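Side-chain contacts in LP04448p (Drosophila melanogaster, PDB 2QK2), which probably binds tubulin through this TOG domain, as in other members of the XMAP215 family, whose members act at microtubule plus ends: residues A[41-46]-A[82-87]; A[73-78]-A[115-120]; A[60-65]-A[100-105]. All blocks are in the same frame, centred on the assembly; numbering follows the deposited sequence.

Interaction 1. Residues A[41-46]-A[82-87]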
loop_
_atom_site.group_PDB
_atom_site.type_symbol
_atom_site.label_atom_id
_atom_site.label_comp_id
_atom_site.label_asym_id
_atom_site.label_seq_id
_atom_site.Cartn_x
_atom_site.Cartn_y
_atom_site.Cartn_z
ATOM N N LYS A 41 -4.856 2.400 20.019
ATOM C CA LYS A 41 -4.563 1.543 21.166
ATOM C C LYS A 41 -5.366 0.245 21.099
ATOM O O LYS A 41 -4.848 -0.837 21.404
ATOM C CB LYS A 41 -4.864 2.265 22.479
ATOM C CG LYS A 41 -4.511 1.434 23.708
ATOM C CD LYS A 41 -4.890 2.134 25.002
ATOM C CE LYS A 41 -4.520 1.285 26.210
ATOM N NZ LYS A 41 -4.985 1.915 27.481
ATOM N N LEU A 42 -6.636 0.352 20.713
ATOM C CA LEU A 42 -7.480 -0.830 20.584
ATOM C C LEU A 42 -6.875 -1.779 19.552
ATOM O O LEU A 42 -6.814 -2.987 19.771
ATOM C CB LEU A 42 -8.893 -0.446 20.135
ATOM C CG LEU A 42 -9.806 0.218 21.166
ATOM C CD1 LEU A 42 -11.118 0.637 20.506
ATOM C CD2 LEU A 42 -10.054 -0.757 22.316
ATOM N N LEU A 43 -6.427 -1.223 18.429
ATOM C CA LEU A 43 -5.844 -2.023 17.359
ATOM C C LEU A 43 -4.521 -2.678 17.760
ATOM O O LEU A 43 -4.222 -3.794 17.334
ATOM C CB LEU A 43 -5.650 -1.164 16.102
ATOM C CG LEU A 43 -6.942 -0.668 15.435
ATOM C CD1 LEU A 43 -6.612 0.316 14.318
ATOM C CD2 LEU A 43 -7.725 -1.854 14.882
ATOM N N THR A 44 -3.726 -1.993 18.576
ATOM C CA THR A 44 -2.459 -2.572 19.003
ATOM C C THR A 44 -2.695 -3.608 20.103
ATOM O O THR A 44 -1.967 -4.590 20.189
ATOM C CB THR A 44 -1.467 -1.499 19.511
ATOM O OG1 THR A 44 -2.005 -0.852 20.668
ATOM C CG2 THR A 44 -1.212 -0.461 18.436
ATOM N N ASP A 45 -3.715 -3.408 20.933
ATOM C CA ASP A 45 -4.004 -4.368 21.997
ATOM C C ASP A 45 -4.677 -5.652 21.503
ATOM O O ASP A 45 -4.591 -6.694 22.160
ATOM C CB ASP A 45 -4.892 -3.744 23.082
ATOM C CG ASP A 45 -4.175 -2.671 23.880
ATOM O OD1 ASP A 45 -2.952 -2.802 24.100
ATOM O OD2 ASP A 45 -4.840 -1.701 24.301
ATOM N N HIS A 46 -5.347 -5.584 20.355
ATOM C CA HIS A 46 -6.046 -6.746 19.816
ATOM C C HIS A 46 -5.690 -7.000 18.355
ATOM O O HIS A 46 -6.429 -6.610 17.449
ATOM C CB HIS A 46 -7.551 -6.534 19.956
ATOM C CG HIS A 46 -7.966 -6.114 21.330
ATOM N ND1 HIS A 46 -7.828 -6.932 22.430
ATOM C CD2 HIS A 46 -8.486 -4.950 21.787
ATOM C CE1 HIS A 46 -8.246 -6.291 23.507
ATOM N NE2 HIS A 46 -8.650 -5.086 23.144
ATOM N N ALA A 82 -3.628 0.674 8.547
ATOM C CA ALA A 82 -2.699 -0.435 8.354
ATOM C C ALA A 82 -2.977 -1.541 9.374
ATOM O O ALA A 82 -3.063 -2.713 9.016
ATOM C CB ALA A 82 -1.255 0.057 8.501
ATOM N N LEU A 83 -3.130 -1.165 10.641
ATOM C CA LEU A 83 -3.391 -2.149 11.687
ATOM C C LEU A 83 -4.746 -2.812 11.483
ATOM O O LEU A 83 -4.908 -4.006 11.749
ATOM C CB LEU A 83 -3.328 -1.497 13.072
ATOM C CG LEU A 83 -1.959 -0.927 13.472
ATOM C CD1 LEU A 83 -2.080 -0.135 14.764
ATOM C CD2 LEU A 83 -0.959 -2.055 13.626
ATOM N N LEU A 84 -5.715 -2.044 11.001
ATOM C CA LEU A 84 -7.042 -2.586 10.754
ATOM C C LEU A 84 -6.956 -3.624 9.627
ATOM O O LEU A 84 -7.509 -4.724 9.732
ATOM C CB LEU A 84 -8.009 -1.462 10.364
ATOM C CG LEU A 84 -9.452 -1.855 10.018
ATOM C CD1 LEU A 84 -10.134 -2.483 11.234
ATOM C CD2 LEU A 84 -10.217 -0.615 9.557
ATOM N N ALA A 85 -6.254 -3.277 8.551
ATOM C CA ALA A 85 -6.120 -4.195 7.423
ATOM C C ALA A 85 -5.370 -5.463 7.839
ATOM O O ALA A 85 -5.698 -6.555 7.381
ATOM C CB ALA A 85 -5.407 -3.509 6.262
ATOM N N LYS A 86 -4.376 -5.319 8.712
ATOM C CA LYS A 86 -3.612 -6.468 9.194
ATOM C C LYS A 86 -4.432 -7.360 10.122
ATOM O O LYS A 86 -4.307 -8.582 10.087
ATOM C CB LYS A 86 -2.379 -6.026 9.978
ATOM C CG LYS A 86 -1.250 -5.446 9.165
ATOM C CD LYS A 86 -0.004 -5.325 10.033
ATOM C CE LYS A 86 0.388 -6.689 10.602
ATOM N NZ LYS A 86 1.583 -6.641 11.494
ATOM N N GLY A 87 -5.244 -6.743 10.972
ATOM C CA GLY A 87 -6.040 -7.506 11.917
ATOM C C GLY A 87 -7.188 -8.267 11.294
ATOM O O GLY A 87 -7.712 -9.207 11.893
#

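Interaction 2. Residues A[73-78]-A[115-120]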
loop_
_atom_site.group_PDB
_atom_site.type_symbol
_atom_site.label_atom_id
_atom_site.label_comp_id
_atom_site.label_asym_id
_atom_site.label_seq_id
_atom_site.Cartn_x
_atom_site.Cartn_y
_atom_site.Cartn_z
ATOM N N LEU A 73 -2.341 13.888 12.119
ATOM C CA LEU A 73 -3.588 13.129 12.065
ATOM C C LEU A 73 -3.586 12.196 10.849
ATOM O O LEU A 73 -4.071 11.070 10.921
ATOM C CB LEU A 73 -4.778 14.091 12.003
ATOM C CG LEU A 73 -5.497 14.384 13.330
ATOM C CD1 LEU A 73 -4.526 14.358 14.497
ATOM C CD2 LEU A 73 -6.207 15.726 13.229
ATOM N N VAL A 74 -3.037 12.669 9.735
ATOM C CA VAL A 74 -2.953 11.856 8.530
ATOM C C VAL A 74 -2.126 10.603 8.830
ATOM O O VAL A 74 -2.547 9.487 8.513
ATOM C CB VAL A 74 -2.306 12.643 7.376
ATOM C CG1 VAL A 74 -2.034 11.722 6.189
ATOM C CG2 VAL A 74 -3.237 13.783 6.959
ATOM N N ALA A 75 -0.968 10.786 9.464
ATOM C CA ALA A 75 -0.096 9.660 9.815
ATOM C C ALA A 75 -0.786 8.695 10.769
ATOM O O ALA A 75 -0.698 7.479 10.599
ATOM C CB ALA A 75 1.208 10.165 10.451
HETATM N N MSE A 76 -1.461 9.229 11.784
HETATM C CA MSE A 76 -2.159 8.368 12.742
HETATM C C MSE A 76 -3.264 7.567 12.048
HETATM O O MSE A 76 -3.452 6.380 12.327
HETATM C CB MSE A 76 -2.788 9.195 13.870
HETATM C CG MSE A 76 -1.803 9.861 14.837
HETATM SE SE MSE A 76 -2.815 10.828 16.211
HETATM C CE MSE A 76 -3.287 9.352 17.348
ATOM N N ALA A 77 -4.003 8.226 11.162
ATOM C CA ALA A 77 -5.084 7.568 10.436
ATOM C C ALA A 77 -4.512 6.493 9.504
ATOM O O ALA A 77 -5.108 5.430 9.327
ATOM C CB ALA A 77 -5.885 8.600 9.640
ATOM N N GLY A 78 -3.356 6.775 8.909
ATOM C CA GLY A 78 -2.723 5.804 8.037
ATOM C C GLY A 78 -2.308 4.583 8.840
ATOM O O GLY A 78 -2.537 3.447 8.429
ATOM N N VAL A 115 4.621 9.379 4.877
ATOM C CA VAL A 115 4.992 8.404 3.859
ATOM C C VAL A 115 5.103 7.000 4.457
ATOM O O VAL A 115 4.582 6.035 3.892
ATOM C CB VAL A 115 6.333 8.791 3.167
ATOM C CG1 VAL A 115 6.790 7.668 2.238
ATOM C CG2 VAL A 115 6.146 10.078 2.355
ATOM N N THR A 116 5.768 6.887 5.600
ATOM C CA THR A 116 5.919 5.594 6.258
ATOM C C THR A 116 4.556 4.979 6.604
ATOM O O THR A 116 4.323 3.792 6.366
ATOM C CB THR A 116 6.750 5.728 7.550
ATOM O OG1 THR A 116 8.062 6.196 7.218
ATOM C CG2 THR A 116 6.862 4.388 8.263
ATOM N N ALA A 117 3.661 5.792 7.160
ATOM C CA ALA A 117 2.328 5.322 7.529
ATOM C C ALA A 117 1.525 4.923 6.288
ATOM O O ALA A 117 0.823 3.912 6.299
ATOM C CB ALA A 117 1.585 6.405 8.315
ATOM N N LEU A 118 1.633 5.711 5.218
ATOM C CA LEU A 118 0.911 5.401 3.985
ATOM C C LEU A 118 1.409 4.081 3.396
ATOM O O LEU A 118 0.608 3.256 2.945
ATOM C CB LEU A 118 1.084 6.516 2.951
ATOM C CG LEU A 118 0.402 7.852 3.239
ATOM C CD1 LEU A 118 0.711 8.837 2.116
ATOM C CD2 LEU A 118 -1.097 7.649 3.363
ATOM N N ARG A 119 2.727 3.885 3.390
ATOM C CA ARG A 119 3.295 2.646 2.863
ATOM C C ARG A 119 2.772 1.459 3.668
ATOM O O ARG A 119 2.340 0.458 3.103
ATOM C CB ARG A 119 4.823 2.667 2.941
ATOM C CG ARG A 119 5.498 3.603 1.954
ATOM C CD ARG A 119 7.018 3.521 2.089
ATOM N NE ARG A 119 7.696 4.428 1.168
ATOM C CZ ARG A 119 9.005 4.668 1.188
ATOM N NH1 ARG A 119 9.775 4.060 2.083
ATOM N NH2 ARG A 119 9.541 5.528 0.331
ATOM N N GLU A 120 2.816 1.573 4.991
ATOM C CA GLU A 120 2.333 0.496 5.847
ATOM C C GLU A 120 0.881 0.174 5.533
ATOM O O GLU A 120 0.501 -0.992 5.428
ATOM C CB GLU A 120 2.445 0.880 7.320
ATOM C CG GLU A 120 3.844 0.838 7.863
ATOM C CD GLU A 120 3.888 1.192 9.337
ATOM O OE1 GLU A 120 3.106 0.597 10.112
ATOM O OE2 GLU A 120 4.702 2.059 9.719
#

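Interaction 3. Residues A[60-65]-A[100-105]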
loop_
_atom_site.group_PDB
_atom_site.type_symbol
_atom_site.label_atom_id
_atom_site.label_comp_id
_atom_site.label_asym_id
_atom_site.label_seq_id
_atom_site.Cartn_x
_atom_site.Cartn_y
_atom_site.Cartn_z
ATOM N N ALA A 60 -14.199 6.697 7.643
ATOM C CA ALA A 60 -13.743 7.752 8.550
ATOM C C ALA A 60 -12.227 7.928 8.449
ATOM O O ALA A 60 -11.726 9.049 8.396
ATOM C CB ALA A 60 -14.144 7.418 9.997
ATOM N N LEU A 61 -11.498 6.815 8.426
ATOM C CA LEU A 61 -10.049 6.878 8.319
ATOM C C LEU A 61 -9.625 7.463 6.976
ATOM O O LEU A 61 -8.718 8.295 6.917
ATOM C CB LEU A 61 -9.432 5.486 8.508
ATOM C CG LEU A 61 -9.569 4.929 9.930
ATOM C CD1 LEU A 61 -8.967 3.526 9.981
ATOM C CD2 LEU A 61 -8.857 5.855 10.928
ATOM N N LYS A 62 -10.282 7.039 5.901
ATOM C CA LYS A 62 -9.956 7.560 4.574
ATOM C C LYS A 62 -10.166 9.068 4.524
ATOM O O LYS A 62 -9.381 9.795 3.917
ATOM C CB LYS A 62 -10.826 6.909 3.491
ATOM C CG LYS A 62 -10.580 5.421 3.293
ATOM C CD LYS A 62 -10.641 5.039 1.814
ATOM C CE LYS A 62 -11.954 5.459 1.164
ATOM N NZ LYS A 62 -13.101 4.624 1.603
ATOM N N LYS A 63 -11.241 9.537 5.151
ATOM C CA LYS A 63 -11.533 10.965 5.163
ATOM C C LYS A 63 -10.394 11.737 5.823
ATOM O O LYS A 63 -9.958 12.773 5.312
ATOM C CB LYS A 63 -12.858 11.227 5.892
ATOM C CG LYS A 63 -13.220 12.702 6.015
ATOM C CD LYS A 63 -14.659 12.876 6.482
ATOM C CE LYS A 63 -14.982 14.336 6.805
ATOM N NZ LYS A 63 -14.335 14.780 8.081
ATOM N N VAL A 64 -9.900 11.229 6.952
ATOM C CA VAL A 64 -8.799 11.893 7.641
ATOM C C VAL A 64 -7.574 11.882 6.740
ATOM O O VAL A 64 -6.937 12.911 6.526
ATOM C CB VAL A 64 -8.425 11.181 8.971
ATOM C CG1 VAL A 64 -7.189 11.847 9.587
ATOM C CG2 VAL A 64 -9.594 11.238 9.954
ATOM N N ILE A 65 -7.245 10.710 6.204
ATOM C CA ILE A 65 -6.071 10.576 5.351
ATOM C C ILE A 65 -6.086 11.506 4.146
ATOM O O ILE A 65 -5.098 12.187 3.861
ATOM C CB ILE A 65 -5.905 9.112 4.867
ATOM C CG1 ILE A 65 -5.523 8.227 6.058
ATOM C CG2 ILE A 65 -4.850 9.032 3.761
ATOM C CD1 ILE A 65 -5.559 6.737 5.774
ATOM N N VAL A 100 -7.128 1.836 -2.031
ATOM C CA VAL A 100 -5.928 1.946 -2.863
ATOM C C VAL A 100 -5.724 3.276 -3.597
ATOM O O VAL A 100 -4.684 3.916 -3.440
ATOM C CB VAL A 100 -5.847 0.756 -3.860
ATOM C CG1 VAL A 100 -4.715 0.973 -4.866
ATOM C CG2 VAL A 100 -5.607 -0.544 -3.082
ATOM N N PRO A 101 -6.702 3.709 -4.407
ATOM C CA PRO A 101 -6.569 4.975 -5.137
ATOM C C PRO A 101 -6.315 6.181 -4.224
ATOM O O PRO A 101 -5.482 7.034 -4.529
ATOM C CB PRO A 101 -7.907 5.091 -5.871
ATOM C CG PRO A 101 -8.283 3.663 -6.104
ATOM C CD PRO A 101 -7.943 3.012 -4.788
ATOM N N SER A 102 -7.039 6.247 -3.108
ATOM C CA SER A 102 -6.900 7.351 -2.157
ATOM C C SER A 102 -5.515 7.386 -1.532
ATOM O O SER A 102 -4.906 8.449 -1.403
ATOM C CB SER A 102 -7.945 7.236 -1.040
ATOM O OG SER A 102 -9.254 7.177 -1.575
ATOM N N LEU A 103 -5.026 6.221 -1.126
ATOM C CA LEU A 103 -3.705 6.137 -0.519
ATOM C C LEU A 103 -2.609 6.552 -1.504
ATOM O O LEU A 103 -1.725 7.343 -1.157
ATOM C CB LEU A 103 -3.451 4.717 -0.008
ATOM C CG LEU A 103 -4.265 4.342 1.241
ATOM C CD1 LEU A 103 -4.159 2.847 1.506
ATOM C CD2 LEU A 103 -3.752 5.140 2.445
ATOM N N LEU A 104 -2.666 6.031 -2.728
ATOM C CA LEU A 104 -1.662 6.359 -3.742
ATOM C C LEU A 104 -1.591 7.862 -4.014
ATOM O O LEU A 104 -0.504 8.440 -4.067
ATOM C CB LEU A 104 -1.951 5.611 -5.049
ATOM C CG LEU A 104 -1.748 4.092 -5.004
ATOM C CD1 LEU A 104 -2.226 3.461 -6.306
ATOM C CD2 LEU A 104 -0.283 3.779 -4.752
ATOM N N GLU A 105 -2.748 8.494 -4.185
ATOM C CA GLU A 105 -2.790 9.929 -4.442
ATOM C C GLU A 105 -2.240 10.751 -3.282
ATOM O O GLU A 105 -1.711 11.846 -3.480
ATOM C CB GLU A 105 -4.219 10.366 -4.748
ATOM C CG GLU A 105 -4.603 10.178 -6.204
ATOM C CD GLU A 105 -6.084 10.386 -6.451
ATOM O OE1 GLU A 105 -6.670 11.294 -5.815
ATOM O OE2 GLU A 105 -6.657 9.649 -7.290
#

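Interaction 1. Residues A[41-46]-A[82-87]
This is a small apolar contact between the C-terminal turn of helix 29-45 and the last turns of helix 71-88, where Leu43 and Thr44 meet Leu83 and Leu84. The axes of 41-45 and 82-87 run in broadly the same direction, at 34°, and approach to 9.7 Å, a spacing that leucines can bridge. Leu43 and Leu83 face each other, and their side chains cross at a slant, with Leu43 CB 3.8 Å from Leu83 CB. The Leu43 CD1 methyl also lies against Leu83 CB, while its CD2 branch reaches Leu84 CD1 at 4.4 Å.

Thr44 uses its two branches differently: the hydroxyl bonds back to its own helix and the methyl makes the contact. Its OG1 stands between the backbone N and the carbonyl carbon (chi1 63°), turned back to bond Lys41 O at 2.9 Å. The same torsion sets CG2 beside the backbone N, where it meets Leu83 CD1 at 3.8 Å. Lys41 O thus receives Thr44 OG1 as well as the helical N-H of Asp45, both from one face of its carbonyl plane. Deeper in, Leu84 rests on Leu57 and Val58 of helix 55-67. Side-by-side packing of similarly directed helices, with the intervening helix 55-67 in the other layer, is characteristic of the HEAT-repeat solenoid of TOG domains.

Interaction 2. Residues A[73-78]-A[115-120]
Ala75 and Ala117 make the direct contact between helices 71-88 and 112-126, one step after Val74, which comes near Leu118 without touching it; both of those side chains touch Lys106 in the loop after helix 93-105. The carbonyl O of Ala75 lies 3.4 Å from Ala117 CB, and the two methyls, Ala75 CB and Ala117 CB, are 4.3 Å apart. The carbonyl remains part of its own helix, so the methyl of Ala117 simply packs against backbone; alanine is small enough to sit there without pushing the helices apart. Next along the segment, Met76, a selenomethionine in this crystal, points away from 115-120, and Ala77 turns to Val64 and Ile65 of helix 55-67.

Gly78 ends the walk. Having no side chain, it lets the main chains draw close: Gly78 CA is 5.1 Å from Ala117 CA, and the Ala117 CB methyl is 4.4 Å from Gly78 CA. A CB on Gly78 would point toward the other helix and lie 3.3 Å from Ala117 CB, which is tight, so the absence of a side chain suits this close approach.

A salt bridge from Glu120 to Lys79 ties the same two helices together again. Helix 71-88 is packed between helix 29-45, which Leu73 and Met76 touch, and helix 112-126, with helix 55-67 along another side.

Interaction 3. Residues A[60-65]-A[100-105]
No flat group takes part where Lys62 and Ile65 meet Ser102 and Leu103: there is neither ring nor planar face to stack, and aliphatic chains and one hydroxyl do the touching. In the buried half, Ile65 CD1 and Leu103 CD2 come together at 4.1 Å, methyl to methyl, with the side chains slanting across each other. Ile65 has CG1 beside the backbone N (chi1 -69°), and the extended chi2 of 170° carries CD1 out toward Leu103. Leucine and isoleucine suit this place because the backbones are far apart, with Ile65 CA 7.7 Å from Leu103 CA.

Toward the surface the pair changes character. Lys62 is bent along its chain, and its CE methylene, rather than the ammonium, comes nearest to Ser102, 4.2 Å from OG. The amine NZ stands 5.6 Å from Ser102 OG, so the lysine offers its hydrocarbon part to the contact. Ser102 is short enough to face it, and its hydroxyl has a weak hydrogen bond to Ala98 O within its own helix.

Ile65 and Leu103 both also touch Leu118 of helix 112-126, which joins them to a shared apolar core. Ile65 further rests on Ala77 and Leu81 of helix 71-88, while Val100 and Leu104 turn to helix 131-141.

How the interactions relate
The three contacts interleave along the chain within one TOG domain. Interactions 1 and 2 share helix 71-88, with centres 14 Å apart, and join at Ala82, whose CB lies 3.7 Å from Glu120 C. Interactions 2 and 3 are closer, with centres 10 Å apart: Ala77 CB meets Val64 CG1 at 3.5 Å, and Ile65 CD1 reaches Gly78 CA at 3.7 Å. Interactions 1 and 3 have centres about 17 Å apart and do not touch. Interactions 1 and 2 link helices 29-45, 71-88 and 112-126, whereas interaction 3 joins 55-67 to 93-105, so the contacts together cover two packed layers of helices.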